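Local coordinates for protein apical membrane antigen 1 (Babesia divergens, PDB 4APM) that probably acts at the moving junction by which apicomplexan parasites invade host cells, as an apical membrane antigen that binds calcium, at residues I107-S112 with C159-T164; R45-K50 with P165-R170; E239-E244 with V328-P333; Y220-A225 with P358-I363; S398-E403 with E417-S422. All coordinates share one frame; numbering follows the deposited sequence.

Contact 1: I107-S112 with C159-T164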
# COMPACT_ATOMS: atom_id res chain seq x y z
N ILE A 107 -31.00 -5.48 -6.85
CA ILE A 107 -29.93 -6.42 -6.53
C ILE A 107 -28.76 -5.70 -5.84
O ILE A 107 -28.21 -4.73 -6.37
CB ILE A 107 -29.48 -7.25 -7.77
CG1 ILE A 107 -30.55 -8.29 -8.12
CG2 ILE A 107 -28.12 -7.92 -7.55
CD1 ILE A 107 -30.08 -9.44 -8.99
N LEU A 108 -28.40 -6.15 -4.64
CA LEU A 108 -27.45 -5.43 -3.83
C LEU A 108 -26.14 -5.15 -4.57
O LEU A 108 -25.45 -4.20 -4.21
CB LEU A 108 -27.17 -6.17 -2.51
CG LEU A 108 -28.30 -6.81 -1.70
CD1 LEU A 108 -28.45 -6.17 -0.33
CD2 LEU A 108 -29.62 -6.81 -2.44
N SER A 109 -25.80 -5.93 -5.60
CA SER A 109 -24.40 -6.02 -6.06
C SER A 109 -24.21 -6.73 -7.40
O SER A 109 -24.83 -7.75 -7.63
CB SER A 109 -23.57 -6.74 -5.00
OG SER A 109 -22.23 -6.85 -5.42
N PRO A 110 -23.25 -6.27 -8.24
CA PRO A 110 -22.44 -5.06 -8.12
C PRO A 110 -23.30 -3.85 -8.47
O PRO A 110 -24.34 -4.01 -9.10
CB PRO A 110 -21.36 -5.25 -9.19
CG PRO A 110 -22.03 -6.06 -10.25
CD PRO A 110 -23.01 -6.95 -9.53
N VAL A 111 -22.90 -2.65 -8.05
CA VAL A 111 -23.59 -1.44 -8.49
C VAL A 111 -22.58 -0.50 -9.16
O VAL A 111 -21.38 -0.58 -8.88
CB VAL A 111 -24.29 -0.70 -7.30
CG1 VAL A 111 -25.35 -1.57 -6.65
CG2 VAL A 111 -23.26 -0.26 -6.27
N SER A 112 -23.04 0.40 -10.01
CA SER A 112 -22.12 1.26 -10.74
C SER A 112 -21.79 2.48 -9.91
O SER A 112 -22.57 2.86 -9.04
CB SER A 112 -22.71 1.67 -12.09
OG SER A 112 -23.59 2.77 -11.94
N CYS A 159 -18.91 -1.36 -8.21
CA CYS A 159 -18.72 -1.60 -6.80
C CYS A 159 -19.21 -3.01 -6.47
O CYS A 159 -20.38 -3.30 -6.62
CB CYS A 159 -19.50 -0.55 -5.99
SG CYS A 159 -19.46 -0.74 -4.19
N HIS A 160 -18.30 -3.88 -6.01
CA HIS A 160 -18.65 -5.24 -5.63
C HIS A 160 -18.66 -5.43 -4.14
O HIS A 160 -17.70 -5.09 -3.43
CB HIS A 160 -17.68 -6.24 -6.26
CG HIS A 160 -17.60 -6.15 -7.75
ND1 HIS A 160 -18.26 -7.00 -8.57
CD2 HIS A 160 -16.93 -5.25 -8.58
CE1 HIS A 160 -18.01 -6.66 -9.85
NE2 HIS A 160 -17.19 -5.59 -9.85
N ILE A 161 -19.72 -6.04 -3.63
CA ILE A 161 -19.72 -6.45 -2.25
C ILE A 161 -19.40 -7.93 -2.20
O ILE A 161 -19.95 -8.73 -2.97
CB ILE A 161 -21.08 -6.14 -1.57
CG1 ILE A 161 -21.50 -4.69 -1.88
CG2 ILE A 161 -21.02 -6.40 -0.07
CD1 ILE A 161 -20.55 -3.61 -1.40
N LEU A 162 -18.46 -8.28 -1.34
CA LEU A 162 -18.05 -9.65 -1.16
C LEU A 162 -18.97 -10.29 -0.15
O LEU A 162 -19.48 -9.60 0.74
CB LEU A 162 -16.58 -9.72 -0.72
CG LEU A 162 -15.63 -9.14 -1.78
CD1 LEU A 162 -14.17 -9.45 -1.53
CD2 LEU A 162 -16.03 -9.64 -3.15
N PHE A 163 -19.24 -11.58 -0.33
CA PHE A 163 -20.13 -12.33 0.56
C PHE A 163 -19.38 -12.92 1.75
O PHE A 163 -20.00 -13.48 2.64
CB PHE A 163 -20.82 -13.46 -0.21
CG PHE A 163 -22.08 -13.98 0.46
CD1 PHE A 163 -23.15 -13.13 0.73
CD2 PHE A 163 -22.21 -15.34 0.76
CE1 PHE A 163 -24.31 -13.60 1.34
CE2 PHE A 163 -23.38 -15.82 1.35
CZ PHE A 163 -24.42 -14.96 1.64
N THR A 164 -18.05 -12.87 1.73
CA THR A 164 -17.25 -13.43 2.83
C THR A 164 -16.02 -12.57 3.07
O THR A 164 -15.45 -12.04 2.12
CB THR A 164 -16.78 -14.87 2.53
OG1 THR A 164 -15.82 -15.28 3.52
CG2 THR A 164 -16.13 -14.97 1.19
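Val111 and Cys159 form an antiparallel hydrogen-bonded pair that lays the short strand 111-112 along strand 158-161, at the edge of a five-stranded antiparallel sheet. Both backbone bonds of the pair are made: Cys159 N gives its hydrogen to Val111 O at 2.7 Å, nearly straight (168°), and Val111 N reaches Cys159 O at 3.0 Å. The two side chains share one face of the sheet, where Val111 CG2 touches Cys159 CB at 3.8 Å and Leu116 and Tyr132 pack against both. Cys159 SG, anti to its own N (chi1 176°), leaves the strand for a disulfide to Cys129 on helix 125-134. Beyond the pair a side chain replaces the backbone: Ser109 OG accepts the N-H of Ile161 at 3.2 Å, almost in line. Between these anchors Pro110, joined by a cis peptide bond, sets CB over one face of the His160 ring, 3.9 Å from its centroid, in a CH-pi contact. Past the strand, Ser112 is the N-cap of helix 113-118, its OG accepting from Asp115 N. Sheet, helix and disulfide fit the first PAN-like domain of AMA1, whose calcium residue Gly120 lies about 12 Å from the Val111 side chain.

Contact 2: R45-K50 with P165-R170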
# COMPACT_ATOMS: atom_id res chain seq x y z
N ARG A 45 -15.19 -12.42 12.54
CA ARG A 45 -14.15 -11.47 12.20
C ARG A 45 -14.46 -10.78 10.86
O ARG A 45 -15.09 -11.36 9.97
CB ARG A 45 -12.79 -12.16 12.13
CG ARG A 45 -12.30 -12.70 13.45
CD ARG A 45 -10.92 -13.28 13.29
NE ARG A 45 -9.89 -12.26 13.46
CZ ARG A 45 -8.61 -12.42 13.13
NH1 ARG A 45 -8.20 -13.57 12.60
NH2 ARG A 45 -7.75 -11.43 13.31
N MET A 46 -13.99 -9.55 10.72
CA MET A 46 -14.20 -8.79 9.53
C MET A 46 -13.04 -7.80 9.32
O MET A 46 -12.34 -7.45 10.28
CB MET A 46 -15.52 -8.02 9.63
CG MET A 46 -15.46 -6.93 10.67
SD MET A 46 -17.11 -6.29 10.87
CE MET A 46 -16.73 -4.68 11.48
N PRO A 47 -12.84 -7.33 8.06
CA PRO A 47 -11.89 -6.25 7.75
C PRO A 47 -12.34 -4.94 8.35
O PRO A 47 -13.55 -4.66 8.40
CB PRO A 47 -11.94 -6.16 6.21
CG PRO A 47 -12.72 -7.37 5.74
CD PRO A 47 -13.61 -7.75 6.87
N THR A 48 -11.39 -4.11 8.76
CA THR A 48 -11.71 -2.83 9.37
C THR A 48 -10.67 -1.79 8.98
O THR A 48 -10.68 -0.69 9.51
CB THR A 48 -11.73 -2.93 10.92
OG1 THR A 48 -10.48 -3.42 11.37
CG2 THR A 48 -12.80 -3.89 11.39
N GLY A 49 -9.75 -2.14 8.10
CA GLY A 49 -8.70 -1.21 7.68
C GLY A 49 -9.23 0.06 7.02
O GLY A 49 -10.24 0.02 6.30
N LYS A 50 -8.53 1.17 7.27
CA LYS A 50 -8.98 2.51 6.91
C LYS A 50 -8.51 3.00 5.51
O LYS A 50 -9.07 3.97 4.96
CB LYS A 50 -8.60 3.50 8.01
CG LYS A 50 -9.42 3.35 9.30
CD LYS A 50 -8.99 4.33 10.38
CE LYS A 50 -7.48 4.23 10.65
NZ LYS A 50 -7.02 4.78 11.96
N PRO A 165 -15.57 -12.47 4.35
CA PRO A 165 -14.32 -11.78 4.59
C PRO A 165 -13.09 -12.68 4.41
O PRO A 165 -11.95 -12.22 4.57
CB PRO A 165 -14.44 -11.33 6.03
CG PRO A 165 -15.26 -12.42 6.68
CD PRO A 165 -16.20 -12.93 5.61
N MET A 166 -13.31 -13.95 4.05
CA MET A 166 -12.18 -14.87 3.82
C MET A 166 -11.20 -14.35 2.77
O MET A 166 -11.59 -13.84 1.72
CB MET A 166 -12.67 -16.26 3.45
CG MET A 166 -13.20 -17.04 4.65
SD MET A 166 -13.54 -18.79 4.30
CE MET A 166 -11.89 -19.36 3.86
N GLN A 167 -9.91 -14.49 3.06
CA GLN A 167 -8.90 -13.94 2.19
C GLN A 167 -7.77 -14.92 2.03
O GLN A 167 -7.14 -14.99 0.99
CB GLN A 167 -8.39 -12.61 2.74
CG GLN A 167 -9.49 -11.57 2.87
CD GLN A 167 -9.18 -10.50 3.88
OE1 GLN A 167 -8.25 -9.69 3.69
NE2 GLN A 167 -9.98 -10.43 4.95
N TYR A 168 -7.54 -15.71 3.06
CA TYR A 168 -6.43 -16.66 3.06
C TYR A 168 -6.84 -17.98 3.70
O TYR A 168 -7.33 -18.01 4.83
CB TYR A 168 -5.24 -16.08 3.80
CG TYR A 168 -4.03 -16.98 3.77
CD1 TYR A 168 -3.15 -16.96 2.70
CD2 TYR A 168 -3.80 -17.89 4.80
CE1 TYR A 168 -2.03 -17.76 2.69
CE2 TYR A 168 -2.70 -18.72 4.78
CZ TYR A 168 -1.82 -18.65 3.73
OH TYR A 168 -0.72 -19.46 3.74
N ASN A 169 -6.63 -19.08 2.98
CA ASN A 169 -6.97 -20.40 3.48
C ASN A 169 -6.18 -21.47 2.74
O ASN A 169 -6.41 -21.70 1.56
CB ASN A 169 -8.49 -20.64 3.36
CG ASN A 169 -8.94 -21.93 4.05
OD1 ASN A 169 -8.25 -22.45 4.93
ND2 ASN A 169 -10.08 -22.45 3.64
N ARG A 170 -5.21 -22.06 3.43
CA ARG A 170 -4.21 -22.96 2.83
C ARG A 170 -3.81 -22.57 1.40
O ARG A 170 -2.91 -21.73 1.18
CB ARG A 170 -4.69 -24.42 2.89
CG ARG A 170 -5.05 -24.90 4.29
CD ARG A 170 -5.86 -26.20 4.28
NE ARG A 170 -5.06 -27.39 3.95
CZ ARG A 170 -4.37 -28.12 4.84
NH1 ARG A 170 -4.36 -27.79 6.13
NH2 ARG A 170 -3.69 -29.18 4.43
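Pro47 and Pro165 meet ring to ring, their side chains crossing at about a right angle, where the end of strand 42-46 passes the loop that follows strand 158-161. The apolar part is small. Pro47 CD rests on Pro165 CB at 3.8 Å, and the CB of each proline points toward the other chain. Pro47 CG is also 4.2 Å from Gln167 NE2, a van der Waals approach of a ring carbon to an amide. Backbone takes part too: Pro165 CG lies 3.5 Å from Arg45 O, and Pro165 CB comes within 4.3 Å of Met46 CA, which makes the proline a wedge beside the strand end.

The join thus ties the two-stranded antiparallel hairpin of strands 35-39 and 42-46 to the long loop leading from strand 158-161 to strand 191-195, both within the AMA1 family region.

Polar bonds hold the two sides in shape without linking them directly. Gln167 NE2 donates to Pro165 O at 2.7 Å, with the acceptor only 6° out of the amide plane, and the donor lies in the plane of that carbonyl. A second bond runs from the same nitrogen to Asp32 O, while OE1 takes the ammonium of Lys56; both ends of the buried amide are held, which is consistent with the modelled orientation of its O and N. Asp32 serves the other segment as well, its carboxylate accepting from the backbone N of Thr48 and Gly49. Arg45 turns its guanidinium away from Pro165, and NH2 bonds to Asp263 O.

Contact 3: E239-E244 with V328-P333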
# COMPACT_ATOMS: atom_id res chain seq x y z
N GLU A 239 17.33 0.19 6.67
CA GLU A 239 17.92 -1.10 6.29
C GLU A 239 16.85 -2.10 5.85
O GLU A 239 15.71 -2.07 6.33
CB GLU A 239 18.73 -1.69 7.45
CG GLU A 239 17.88 -1.95 8.68
CD GLU A 239 18.58 -2.80 9.72
OE1 GLU A 239 19.74 -3.22 9.49
OE2 GLU A 239 17.94 -3.07 10.77
N SER A 240 17.22 -2.98 4.94
CA SER A 240 16.28 -3.93 4.39
C SER A 240 15.95 -4.96 5.45
O SER A 240 16.83 -5.37 6.21
CB SER A 240 16.90 -4.62 3.19
OG SER A 240 17.52 -3.66 2.36
N ALA A 241 14.68 -5.36 5.52
CA ALA A 241 14.32 -6.60 6.20
C ALA A 241 14.79 -7.77 5.35
O ALA A 241 15.33 -8.75 5.86
CB ALA A 241 12.80 -6.67 6.45
N PHE A 242 14.56 -7.68 4.05
CA PHE A 242 15.20 -8.61 3.11
C PHE A 242 15.20 -7.95 1.76
O PHE A 242 14.52 -6.94 1.57
CB PHE A 242 14.50 -9.98 3.08
CG PHE A 242 13.15 -9.97 2.40
CD1 PHE A 242 13.04 -10.19 1.03
CD2 PHE A 242 11.99 -9.74 3.14
CE1 PHE A 242 11.80 -10.17 0.40
CE2 PHE A 242 10.75 -9.71 2.52
CZ PHE A 242 10.65 -9.92 1.14
N GLU A 243 16.04 -8.44 0.86
CA GLU A 243 16.17 -7.86 -0.47
C GLU A 243 16.14 -8.94 -1.51
O GLU A 243 16.61 -10.05 -1.26
CB GLU A 243 17.49 -7.15 -0.63
CG GLU A 243 18.04 -6.50 0.61
CD GLU A 243 19.20 -5.63 0.28
OE1 GLU A 243 20.00 -6.04 -0.58
OE2 GLU A 243 19.24 -4.50 0.80
N GLU A 244 15.64 -8.57 -2.70
CA GLU A 244 15.68 -9.42 -3.89
C GLU A 244 15.60 -8.60 -5.15
O GLU A 244 14.95 -7.53 -5.17
CB GLU A 244 14.57 -10.45 -3.89
CG GLU A 244 15.04 -11.82 -3.43
CD GLU A 244 14.00 -12.48 -2.56
OE1 GLU A 244 12.82 -12.26 -2.86
OE2 GLU A 244 14.36 -13.16 -1.56
N VAL A 328 12.72 -4.71 0.79
CA VAL A 328 11.59 -4.60 1.67
C VAL A 328 11.97 -4.32 3.12
O VAL A 328 13.01 -4.78 3.59
CB VAL A 328 10.44 -5.61 1.39
CG1 VAL A 328 10.73 -6.51 0.20
CG2 VAL A 328 9.93 -6.32 2.64
N ILE A 329 11.25 -3.38 3.73
CA ILE A 329 11.59 -2.86 5.05
C ILE A 329 10.42 -3.00 6.03
O ILE A 329 9.28 -3.13 5.65
CB ILE A 329 12.04 -1.39 5.00
CG1 ILE A 329 10.93 -0.48 4.44
CG2 ILE A 329 13.37 -1.27 4.24
CD1 ILE A 329 11.22 1.01 4.54
N GLU A 330 10.74 -2.97 7.32
CA GLU A 330 9.74 -3.21 8.32
C GLU A 330 9.69 -2.15 9.40
O GLU A 330 8.89 -2.26 10.32
CB GLU A 330 9.89 -4.61 8.93
CG GLU A 330 11.08 -4.77 9.88
CD GLU A 330 11.32 -6.23 10.21
OE1 GLU A 330 10.36 -7.04 10.17
OE2 GLU A 330 12.48 -6.59 10.47
N GLU A 331 10.53 -1.13 9.27
CA GLU A 331 10.48 0.00 10.18
C GLU A 331 9.66 1.11 9.54
O GLU A 331 9.68 1.28 8.31
CB GLU A 331 11.89 0.52 10.49
CG GLU A 331 12.82 -0.50 11.15
CD GLU A 331 14.27 -0.03 11.22
OE1 GLU A 331 14.52 1.20 11.20
OE2 GLU A 331 15.17 -0.91 11.28
N THR A 332 8.98 1.88 10.38
CA THR A 332 8.11 2.94 9.89
C THR A 332 8.95 4.08 9.33
O THR A 332 9.82 4.59 10.01
CB THR A 332 7.19 3.45 11.01
OG1 THR A 332 6.36 2.38 11.47
CG2 THR A 332 6.31 4.57 10.52
N PRO A 333 8.75 4.45 8.06
CA PRO A 333 9.54 5.58 7.55
C PRO A 333 9.00 6.89 8.12
O PRO A 333 7.79 7.02 8.36
CB PRO A 333 9.29 5.54 6.04
CG PRO A 333 8.73 4.18 5.76
CD PRO A 333 7.99 3.78 6.99
O HOH W 1 13.51 -2.71 7.78
O HOH W 2 15.06 -3.54 10.33
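Val328 faces both Ala241 and Phe242, a classic beta bulge where strand 242-245, an outermost strand of a four-stranded antiparallel sheet, pairs with strand 325-329. Val328 O takes two donors: Ala241 N at 2.6 Å, in the carbonyl plane, and Phe242 N at 3.3 Å, a weak bond. In return Val328 N donates to Phe242 O at 3.0 Å, closing the hydrogen-bonded pair. On the same face of the sheet the Phe242 ring leans back over the valine. Its CG sits between the backbone N and the carbonyl carbon (chi1 72°), a rotation that brings the ring across; Val328 CG1 then lies over one face of the Phe242 ring, 4.0 Å from its centroid, while Val328 CG2 touches Phe242 CE2.

Ile329 follows with its branches divided. CG2 abuts Glu239 O at 3.2 Å, whereas the rest of the side chain heads into the interior toward Trp316 and Phe227. At Glu330 the two chains have drawn apart, and a water links the backbones: Glu330 N donates to it and it donates to Glu239 O. The acid side chain comes back only as far as Ala241 CB.

Glu331 ends the contact with a meeting of like charges, its carboxylate plane turned 65° from that of Glu239. Glu331 also touches Arg229 of strand 225-231, a positive charge that could temper the repulsion. A second water donates to both acids, 3.0 Å from Glu239 OE2 and 2.8 Å from Glu331 OE2, bridging oxygens that are themselves 3.5 Å apart.

Contact 4: Y220-A225 with P358-I363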
# COMPACT_ATOMS: atom_id res chain seq x y z
N TYR A 220 0.22 6.14 -3.47
CA TYR A 220 1.08 6.20 -4.65
C TYR A 220 2.55 6.01 -4.35
O TYR A 220 3.09 6.62 -3.42
CB TYR A 220 0.84 7.49 -5.46
CG TYR A 220 -0.64 7.77 -5.64
CD1 TYR A 220 -1.42 6.96 -6.47
CD2 TYR A 220 -1.28 8.75 -4.89
CE1 TYR A 220 -2.79 7.16 -6.58
CE2 TYR A 220 -2.65 8.96 -5.00
CZ TYR A 220 -3.39 8.17 -5.84
OH TYR A 220 -4.76 8.38 -5.93
N PRO A 221 3.23 5.19 -5.18
CA PRO A 221 4.69 5.21 -5.14
C PRO A 221 5.22 6.66 -5.21
O PRO A 221 4.68 7.49 -5.96
CB PRO A 221 5.07 4.43 -6.41
CG PRO A 221 3.90 3.55 -6.68
CD PRO A 221 2.72 4.40 -6.30
N VAL A 222 6.23 6.99 -4.41
CA VAL A 222 6.91 8.26 -4.55
C VAL A 222 8.16 8.10 -5.43
O VAL A 222 9.10 7.33 -5.10
CB VAL A 222 7.26 8.88 -3.20
CG1 VAL A 222 7.82 10.29 -3.38
CG2 VAL A 222 6.02 8.91 -2.29
N LYS A 223 8.14 8.77 -6.59
CA LYS A 223 9.21 8.68 -7.59
C LYS A 223 10.46 9.34 -7.04
O LYS A 223 10.36 10.27 -6.26
CB LYS A 223 8.79 9.37 -8.90
CG LYS A 223 9.77 9.19 -10.04
CD LYS A 223 9.18 9.63 -11.38
CE LYS A 223 8.45 10.96 -11.28
NZ LYS A 223 8.10 11.51 -12.62
N ASP A 224 11.62 8.79 -7.39
CA ASP A 224 12.94 9.34 -7.01
C ASP A 224 13.16 9.38 -5.51
O ASP A 224 13.84 10.28 -5.00
CB ASP A 224 13.15 10.73 -7.61
CG ASP A 224 13.06 10.73 -9.11
OD1 ASP A 224 13.66 9.86 -9.78
OD2 ASP A 224 12.33 11.57 -9.64
N ALA A 225 12.60 8.40 -4.79
CA ALA A 225 12.61 8.42 -3.31
C ALA A 225 13.04 7.11 -2.72
O ALA A 225 12.66 6.03 -3.21
CB ALA A 225 11.24 8.81 -2.77
N PRO A 358 5.38 12.69 -7.76
CA PRO A 358 6.77 13.16 -7.73
C PRO A 358 7.28 13.34 -6.30
O PRO A 358 6.48 13.62 -5.40
CB PRO A 358 6.70 14.53 -8.44
CG PRO A 358 5.25 14.91 -8.41
CD PRO A 358 4.52 13.61 -8.53
N PHE A 359 8.59 13.16 -6.10
CA PHE A 359 9.26 13.54 -4.84
C PHE A 359 8.82 14.96 -4.43
O PHE A 359 8.58 15.81 -5.30
CB PHE A 359 10.80 13.48 -5.01
CG PHE A 359 11.55 13.64 -3.71
CD1 PHE A 359 11.70 14.89 -3.15
CD2 PHE A 359 12.01 12.54 -3.02
CE1 PHE A 359 12.32 15.05 -1.93
CE2 PHE A 359 12.63 12.68 -1.79
CZ PHE A 359 12.80 13.94 -1.25
N PRO A 360 8.61 15.22 -3.11
CA PRO A 360 8.13 16.56 -2.78
C PRO A 360 9.27 17.59 -2.67
O PRO A 360 9.84 17.80 -1.59
CB PRO A 360 7.42 16.36 -1.43
CG PRO A 360 8.10 15.20 -0.81
CD PRO A 360 8.55 14.31 -1.95
N CYS A 361 9.58 18.23 -3.80
CA CYS A 361 10.77 19.09 -3.94
C CYS A 361 10.87 20.16 -2.89
O CYS A 361 11.97 20.59 -2.55
CB CYS A 361 10.76 19.74 -5.31
SG CYS A 361 10.32 18.57 -6.59
N ASP A 362 9.73 20.58 -2.35
CA ASP A 362 9.74 21.67 -1.38
C ASP A 362 10.22 21.27 0.02
O ASP A 362 10.42 22.13 0.86
CB ASP A 362 8.36 22.32 -1.29
CG ASP A 362 7.26 21.32 -0.98
OD1 ASP A 362 7.25 20.22 -1.58
OD2 ASP A 362 6.38 21.64 -0.15
N ILE A 363 10.36 19.97 0.29
CA ILE A 363 10.79 19.53 1.64
C ILE A 363 12.26 19.10 1.60
O ILE A 363 12.61 18.10 0.96
CB ILE A 363 9.89 18.39 2.19
CG1 ILE A 363 8.44 18.87 2.35
CG2 ILE A 363 10.40 17.87 3.52
CD1 ILE A 363 7.43 17.74 2.49
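Val222 and Phe359 form the tight centre of this contact, in which a type II beta turn from Val222 to Ala225 leads into strand 225-231 and meets a proline-rich loop. Val222 CG1, lying anti to its backbone N (chi1 -173°), presses on Phe359 CA at 3.8 Å and reaches Pro360 CD at 4.3 Å. The Phe359 ring, its CG likewise opposite the backbone N (chi1 -171°), meets the far end of the turn. Ala225 CB meets its edge at CD2, 3.8 Å away, and Asp224 O comes to 3.5 Å from that same carbon. Within its own segment Pro360 CD rides 3.4 Å above the ring plane, offset toward the rim. Leu336 and Ile338 of strand 335-339 and Leu390 pack on Phe359, so the buried ring lies against an outermost strand of the seven-stranded mixed sheet.

Looser packing marks the other end, where Pro358 lies on the surface with its CB directed away from the turn. Lys223 stays beside it without close side-chain touch, its ammonium drawn off to a salt bridge with Glu407. Farther on, Pro360 is the centre of an inverse gamma turn and opens a type I turn to Ile363, and Cys361 is disulfide-bonded to Cys409. Ser408 joins the two segments: its OG hydrogen-bonds both Asp224 OD2 and Phe359 N; the other carboxylate oxygen of Asp224, OD1, accepts from Gly341 N.

Contact 5: S398-E403 with E417-S422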
# COMPACT_ATOMS: atom_id res chain seq x y z
N SER A 398 31.83 16.10 2.16
CA SER A 398 33.19 16.22 2.61
C SER A 398 34.14 15.91 1.47
O SER A 398 35.31 15.62 1.69
CB SER A 398 33.44 15.24 3.76
OG SER A 398 33.59 13.93 3.26
N LYS A 399 33.61 15.91 0.25
CA LYS A 399 34.41 15.64 -0.95
C LYS A 399 33.87 16.45 -2.10
O LYS A 399 33.70 17.65 -1.97
CB LYS A 399 34.44 14.14 -1.29
CG LYS A 399 34.85 13.25 -0.12
CD LYS A 399 36.05 12.38 -0.45
CE LYS A 399 36.91 12.15 0.78
NZ LYS A 399 38.02 11.20 0.53
N TYR A 400 33.57 15.80 -3.22
CA TYR A 400 33.07 16.50 -4.39
C TYR A 400 31.55 16.55 -4.44
O TYR A 400 30.88 15.59 -4.07
CB TYR A 400 33.62 15.86 -5.65
CG TYR A 400 35.12 15.69 -5.59
CD1 TYR A 400 35.69 14.58 -4.97
CD2 TYR A 400 35.97 16.67 -6.08
CE1 TYR A 400 37.05 14.43 -4.89
CE2 TYR A 400 37.34 16.53 -6.00
CZ TYR A 400 37.88 15.40 -5.41
OH TYR A 400 39.24 15.24 -5.34
N VAL A 401 31.01 17.69 -4.85
CA VAL A 401 29.57 17.82 -5.09
C VAL A 401 29.29 17.63 -6.56
O VAL A 401 29.99 18.18 -7.41
CB VAL A 401 29.03 19.19 -4.65
CG1 VAL A 401 27.55 19.30 -4.96
CG2 VAL A 401 29.27 19.41 -3.16
N HIS A 402 28.32 16.77 -6.87
CA HIS A 402 27.90 16.56 -8.24
C HIS A 402 26.47 16.99 -8.39
O HIS A 402 25.78 17.25 -7.41
CB HIS A 402 28.01 15.09 -8.65
CG HIS A 402 29.41 14.54 -8.56
ND1 HIS A 402 30.04 14.00 -9.63
CD2 HIS A 402 30.29 14.44 -7.49
CE1 HIS A 402 31.27 13.59 -9.26
NE2 HIS A 402 31.41 13.84 -7.94
N GLU A 403 26.02 17.02 -9.63
CA GLU A 403 24.64 17.32 -9.94
C GLU A 403 24.05 16.16 -10.70
O GLU A 403 24.72 15.56 -11.55
CB GLU A 403 24.53 18.60 -10.75
CG GLU A 403 24.58 19.84 -9.89
CD GLU A 403 25.08 21.06 -10.63
OE1 GLU A 403 24.52 21.38 -11.71
OE2 GLU A 403 26.03 21.72 -10.13
N GLU A 417 33.24 10.68 -4.17
CA GLU A 417 34.71 10.69 -4.06
C GLU A 417 35.39 10.98 -5.42
O GLU A 417 36.57 11.33 -5.46
CB GLU A 417 35.23 9.34 -3.54
CG GLU A 417 35.15 9.13 -2.04
CD GLU A 417 35.43 7.68 -1.65
OE1 GLU A 417 35.19 6.77 -2.48
OE2 GLU A 417 35.87 7.45 -0.50
N GLU A 418 34.65 10.77 -6.51
CA GLU A 418 35.14 11.07 -7.85
C GLU A 418 35.09 12.58 -8.11
O GLU A 418 34.21 13.29 -7.60
CB GLU A 418 34.33 10.28 -8.89
CG GLU A 418 34.49 10.73 -10.34
CD GLU A 418 35.69 10.11 -11.04
OE1 GLU A 418 36.76 9.98 -10.41
OE2 GLU A 418 35.58 9.79 -12.25
N LYS A 419 36.07 13.10 -8.85
CA LYS A 419 36.02 14.48 -9.32
C LYS A 419 35.07 14.61 -10.50
O LYS A 419 35.09 13.78 -11.42
CB LYS A 419 37.42 14.97 -9.73
CG LYS A 419 38.49 14.78 -8.67
CD LYS A 419 39.87 14.94 -9.27
CE LYS A 419 40.91 14.16 -8.48
NZ LYS A 419 42.11 15.00 -8.20
N PRO A 420 34.23 15.66 -10.50
CA PRO A 420 33.35 15.93 -11.63
C PRO A 420 34.12 15.91 -12.95
O PRO A 420 35.28 16.32 -13.00
CB PRO A 420 32.83 17.34 -11.35
CG PRO A 420 32.90 17.47 -9.86
CD PRO A 420 34.11 16.68 -9.44
N SER A 421 33.50 15.39 -14.01
CA SER A 421 34.11 15.35 -15.33
C SER A 421 34.10 16.73 -15.98
O SER A 421 34.77 16.96 -16.99
CB SER A 421 33.37 14.35 -16.23
OG SER A 421 32.03 14.76 -16.42
N SER A 422 33.31 17.64 -15.41
CA SER A 422 33.38 19.04 -15.79
C SER A 422 34.77 19.60 -15.50
O SER A 422 35.38 20.24 -16.35
CB SER A 422 32.31 19.85 -15.04
OG SER A 422 32.48 19.75 -13.64
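Tyr400 and His402, on strand 400-406 at the edge of the seven-stranded mixed sheet, receive residues 417-420, which fold back over them after strand 410-416, in a part of the chain consistent with domain III. The sole hydrogen bond between the segments runs from His402 NE2 to Glu418 O at 2.9 Å. Its acceptor lies near the imidazole plane; the N-H...O angle is 140°, so the bond is bent, and the donor sits above the carbonyl plane. Pro420 CG sits over a face of the same ring. Tyr400 lies alongside Lys419, both pointing the same way: Lys419 CA is over the phenol face, 4.0 Å from its centroid and 14° off the normal, and Lys419 CG touches Tyr400 CZ at 3.4 Å. The exposed Lys399 and Glu417 run side by side, CD to CG 3.7 Å, their charges 4.4 Å apart (NZ to OE2), beyond a salt bridge.

Outside this shell, Tyr414 stacks on the His402 ring and Trp423 meets that of Tyr400 with planes about 70° apart. The hairpin itself is stapled by the Cys397-Cys415 disulfide. The bond asks for a proton on NE2, and the surface contact is probably held mainly by ring faces and aliphatic chain, with little help from charge.

In the fold
Along the chain the contacts form two nested pairs and a late single: contact 1 lies inside the loop closed by contact 2, contact 3 inside that of contact 4, and contact 5 follows. Contacts 1 and 2, with centres 17 Å apart, adjoin through Thr164 and Pro165. Centres of contacts 3 and 4 are 19 Å apart; contact 3 lies on the four-stranded sheet, while contact 4 is loop that leads at Ala225 into strand 225-231 of the seven-stranded sheet, which holds, at its far edge, strand 400-406 of contact 5. Centres of contacts 1 and 5 are 59 Å apart, on opposite sides of the chain's centre. This spread is consistent with the three successive domains of the AMA1 ectodomain.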